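Local coordinates for outer membrane protein OMP121 (Bacteroides thetaiotaomicron, PDB 5FQ8) that probably takes up nutrients across the bacterial outer membrane as a TonB-dependent transporter, a beta-barrel that also binds metal ions, at residues G176-T187 and A251-N262. Residues are numbered along the deposited sequence; the frame is centred on the assembly and turned at random.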
# COMPACT_ATOMS: atom_id res chain seq x y z
N GLY B 176 -26.22 44.63 -6.08
CA GLY B 176 -24.90 44.14 -6.41
C GLY B 176 -24.77 42.64 -6.47
O GLY B 176 -23.73 42.08 -6.12
N ILE B 177 -25.82 41.96 -6.94
CA ILE B 177 -25.84 40.52 -7.06
C ILE B 177 -25.95 40.17 -8.53
O ILE B 177 -26.92 40.56 -9.18
CB ILE B 177 -27.01 39.90 -6.28
CG1 ILE B 177 -26.93 40.24 -4.80
CG2 ILE B 177 -27.03 38.40 -6.47
CD1 ILE B 177 -28.13 39.77 -4.03
N GLU B 178 -24.99 39.41 -9.04
CA GLU B 178 -25.01 38.89 -10.39
C GLU B 178 -25.06 37.37 -10.36
O GLU B 178 -24.20 36.74 -9.75
CB GLU B 178 -23.79 39.34 -11.17
CG GLU B 178 -23.73 38.82 -12.58
CD GLU B 178 -22.47 39.24 -13.27
OE1 GLU B 178 -21.78 40.13 -12.75
OE2 GLU B 178 -22.17 38.66 -14.34
N TYR B 179 -26.05 36.79 -11.01
CA TYR B 179 -26.19 35.35 -11.14
C TYR B 179 -25.97 34.93 -12.58
O TYR B 179 -26.43 35.59 -13.49
CB TYR B 179 -27.55 34.90 -10.68
CG TYR B 179 -27.90 33.48 -11.02
CD1 TYR B 179 -27.27 32.42 -10.40
CD2 TYR B 179 -28.90 33.19 -11.93
CE1 TYR B 179 -27.60 31.12 -10.69
CE2 TYR B 179 -29.24 31.90 -12.23
CZ TYR B 179 -28.59 30.86 -11.60
OH TYR B 179 -28.93 29.57 -11.90
N ASN B 180 -25.24 33.83 -12.77
CA ASN B 180 -25.12 33.18 -14.07
C ASN B 180 -25.53 31.72 -13.90
O ASN B 180 -24.96 31.02 -13.07
CB ASN B 180 -23.71 33.27 -14.63
CG ASN B 180 -23.33 34.66 -15.04
OD1 ASN B 180 -23.60 35.08 -16.15
ND2 ASN B 180 -22.71 35.39 -14.13
N GLY B 181 -26.51 31.29 -14.68
CA GLY B 181 -26.97 29.92 -14.60
C GLY B 181 -26.89 29.28 -15.97
O GLY B 181 -27.41 29.82 -16.93
N GLY B 182 -26.23 28.13 -16.07
CA GLY B 182 -25.93 27.56 -17.36
C GLY B 182 -26.31 26.10 -17.44
O GLY B 182 -26.47 25.41 -16.44
N VAL B 183 -26.43 25.64 -18.67
CA VAL B 183 -26.80 24.27 -19.00
C VAL B 183 -26.19 23.98 -20.36
O VAL B 183 -26.29 24.80 -21.27
CB VAL B 183 -28.32 24.10 -19.03
CG1 VAL B 183 -28.69 22.93 -19.87
CG2 VAL B 183 -28.85 23.91 -17.64
N GLN B 184 -25.52 22.84 -20.50
CA GLN B 184 -24.91 22.59 -21.80
C GLN B 184 -24.73 21.10 -22.03
O GLN B 184 -24.52 20.34 -21.10
CB GLN B 184 -23.57 23.31 -21.97
CG GLN B 184 -22.42 22.59 -21.41
CD GLN B 184 -21.11 23.05 -21.98
OE1 GLN B 184 -20.88 24.23 -22.16
NE2 GLN B 184 -20.24 22.10 -22.28
N TRP B 185 -24.84 20.71 -23.29
CA TRP B 185 -24.71 19.33 -23.71
C TRP B 185 -23.42 19.13 -24.49
O TRP B 185 -22.93 20.05 -25.15
CB TRP B 185 -25.88 18.93 -24.59
CG TRP B 185 -27.14 18.91 -23.89
CD1 TRP B 185 -27.77 17.83 -23.39
CD2 TRP B 185 -27.95 20.02 -23.59
NE1 TRP B 185 -28.94 18.20 -22.79
CE2 TRP B 185 -29.07 19.55 -22.90
CE3 TRP B 185 -27.84 21.39 -23.84
CZ2 TRP B 185 -30.07 20.39 -22.47
CZ3 TRP B 185 -28.84 22.21 -23.40
CH2 TRP B 185 -29.94 21.71 -22.73
N SER B 186 -22.88 17.92 -24.43
CA SER B 186 -21.75 17.54 -25.26
C SER B 186 -22.09 16.27 -26.01
O SER B 186 -22.61 15.33 -25.41
CB SER B 186 -20.49 17.37 -24.42
OG SER B 186 -20.76 16.69 -23.21
N THR B 187 -21.84 16.27 -27.32
CA THR B 187 -21.93 15.08 -28.14
C THR B 187 -20.63 14.86 -28.91
O THR B 187 -19.82 15.77 -29.08
CB THR B 187 -23.07 15.15 -29.13
OG1 THR B 187 -22.80 16.21 -30.05
CG2 THR B 187 -24.36 15.40 -28.42
N ALA B 251 -25.51 11.76 -24.58
CA ALA B 251 -25.25 13.19 -24.61
C ALA B 251 -24.70 13.57 -23.25
O ALA B 251 -25.31 13.29 -22.22
CB ALA B 251 -26.51 13.97 -24.93
N GLY B 252 -23.52 14.17 -23.23
CA GLY B 252 -23.04 14.74 -22.00
C GLY B 252 -23.97 15.84 -21.54
O GLY B 252 -24.60 16.52 -22.35
N PHE B 253 -24.12 15.97 -20.23
CA PHE B 253 -24.89 17.06 -19.67
C PHE B 253 -24.06 17.75 -18.61
O PHE B 253 -23.29 17.10 -17.90
CB PHE B 253 -26.19 16.59 -19.09
CG PHE B 253 -27.06 17.69 -18.58
CD1 PHE B 253 -27.86 18.42 -19.44
CD2 PHE B 253 -27.08 18.01 -17.23
CE1 PHE B 253 -28.66 19.44 -18.98
CE2 PHE B 253 -27.89 19.03 -16.77
CZ PHE B 253 -28.67 19.74 -17.64
N ARG B 254 -24.19 19.07 -18.53
CA ARG B 254 -23.45 19.88 -17.57
C ARG B 254 -24.35 21.02 -17.12
O ARG B 254 -24.95 21.69 -17.96
CB ARG B 254 -22.14 20.41 -18.17
CG ARG B 254 -21.30 21.24 -17.22
CD ARG B 254 -20.24 22.08 -17.92
NE ARG B 254 -20.71 23.41 -18.30
CZ ARG B 254 -19.91 24.40 -18.67
NH1 ARG B 254 -18.60 24.21 -18.71
NH2 ARG B 254 -20.39 25.58 -19.01
N TYR B 255 -24.45 21.23 -15.81
CA TYR B 255 -25.22 22.33 -15.25
C TYR B 255 -24.33 23.17 -14.35
O TYR B 255 -23.58 22.63 -13.55
CB TYR B 255 -26.45 21.85 -14.50
CG TYR B 255 -26.19 20.96 -13.31
CD1 TYR B 255 -25.98 21.50 -12.05
CD2 TYR B 255 -26.23 19.59 -13.43
CE1 TYR B 255 -25.78 20.70 -10.96
CE2 TYR B 255 -26.03 18.78 -12.34
CZ TYR B 255 -25.80 19.34 -11.11
OH TYR B 255 -25.60 18.55 -10.01
N SER B 256 -24.40 24.48 -14.51
CA SER B 256 -23.55 25.40 -13.77
C SER B 256 -24.39 26.45 -13.07
O SER B 256 -25.43 26.86 -13.58
CB SER B 256 -22.54 26.09 -14.65
OG SER B 256 -21.96 27.17 -13.93
N ASN B 257 -23.91 26.89 -11.91
CA ASN B 257 -24.55 27.94 -11.13
C ASN B 257 -23.46 28.85 -10.59
O ASN B 257 -22.53 28.37 -9.93
CB ASN B 257 -25.37 27.37 -9.96
CG ASN B 257 -26.63 26.67 -10.42
OD1 ASN B 257 -27.61 27.30 -10.76
ND2 ASN B 257 -26.61 25.36 -10.40
N SER B 258 -23.55 30.14 -10.87
CA SER B 258 -22.56 31.09 -10.40
C SER B 258 -23.24 32.31 -9.81
O SER B 258 -24.17 32.86 -10.42
CB SER B 258 -21.63 31.52 -11.52
OG SER B 258 -20.79 32.56 -11.08
N LEU B 259 -22.78 32.75 -8.64
CA LEU B 259 -23.32 33.90 -7.94
C LEU B 259 -22.19 34.86 -7.56
O LEU B 259 -21.05 34.45 -7.41
CB LEU B 259 -24.05 33.45 -6.68
CG LEU B 259 -25.37 34.08 -6.27
CD1 LEU B 259 -26.42 33.72 -7.26
CD2 LEU B 259 -25.75 33.55 -4.92
N SER B 260 -22.51 36.14 -7.40
CA SER B 260 -21.51 37.07 -6.90
C SER B 260 -22.18 38.22 -6.16
O SER B 260 -23.32 38.57 -6.47
CB SER B 260 -20.63 37.59 -8.03
OG SER B 260 -21.24 38.67 -8.68
N PHE B 261 -21.47 38.77 -5.18
CA PHE B 261 -21.98 39.84 -4.32
C PHE B 261 -20.94 40.95 -4.23
O PHE B 261 -19.77 40.68 -3.98
CB PHE B 261 -22.30 39.35 -2.91
CG PHE B 261 -23.40 38.34 -2.84
CD1 PHE B 261 -23.13 37.00 -3.05
CD2 PHE B 261 -24.69 38.72 -2.54
CE1 PHE B 261 -24.13 36.06 -2.98
CE2 PHE B 261 -25.70 37.78 -2.46
CZ PHE B 261 -25.41 36.44 -2.68
N ASN B 262 -21.38 42.19 -4.38
CA ASN B 262 -20.51 43.30 -4.74
C ASN B 262 -20.99 44.58 -4.06
O ASN B 262 -22.18 44.73 -3.75
CB ASN B 262 -20.51 43.44 -6.27
CG ASN B 262 -19.68 44.61 -6.77
OD1 ASN B 262 -19.05 45.32 -6.01
ND2 ASN B 262 -19.69 44.79 -8.07
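Y179 reaches across to N257 between the first two strands of the transmembrane beta-barrel that marks TonB-dependent receptors. Strands 177-187 and 252-262 run antiparallel, and G182 and S256 bond to each other in both directions through their backbones, G182 N to S256 O at 2.9 Å. On its other edge strand 177-187 pairs with strand 973-983, so the first barrel strand closes the ring against the last.

Residues alternate between two faces. I177, Y179, V183, W185, F253, L259 and F261 make a mostly apolar outer face, suited to lipid or, at I177 and F261, to the second subunit, whose F388 meets F261; N257 and the Y179 hydroxyl are its polar members. N180, Q184, R254, S256 and S258 suit the barrel interior, where polar partners await: R254 NH2 bonds to R56 O and S258 OG to D136 OD2, both of the plug, and S256 OG to Q276 O on the next strand.

The Y179 side chain leaves anti to its backbone nitrogen (chi1 168°). Y179 CB lies 3.8 Å from L259 CD1, and Y179 CD1 comes to 3.5 Å from that methyl, with S258 O also close, oblique to the ring. Y179 CE1 and CZ both approach N257 OD1, to which Y179 OH donates at 2.9 Å, in the carbonyl plane. Ring and amide are nearly coplanar (23°). G181 lets the ring lie over its backbone N; a CB there would strike the hydroxyl.

Farther along, F253 turns its edge to the face of W185 in a T-shaped stack, planes at 72°, while V183 CG1 touches F253 CE1. Inside, the Q184 amide stacks on the R254 guanidinium without hydrogen-bonding to it; Q184 OE1 lies over one face and bonds instead to Y934 OH.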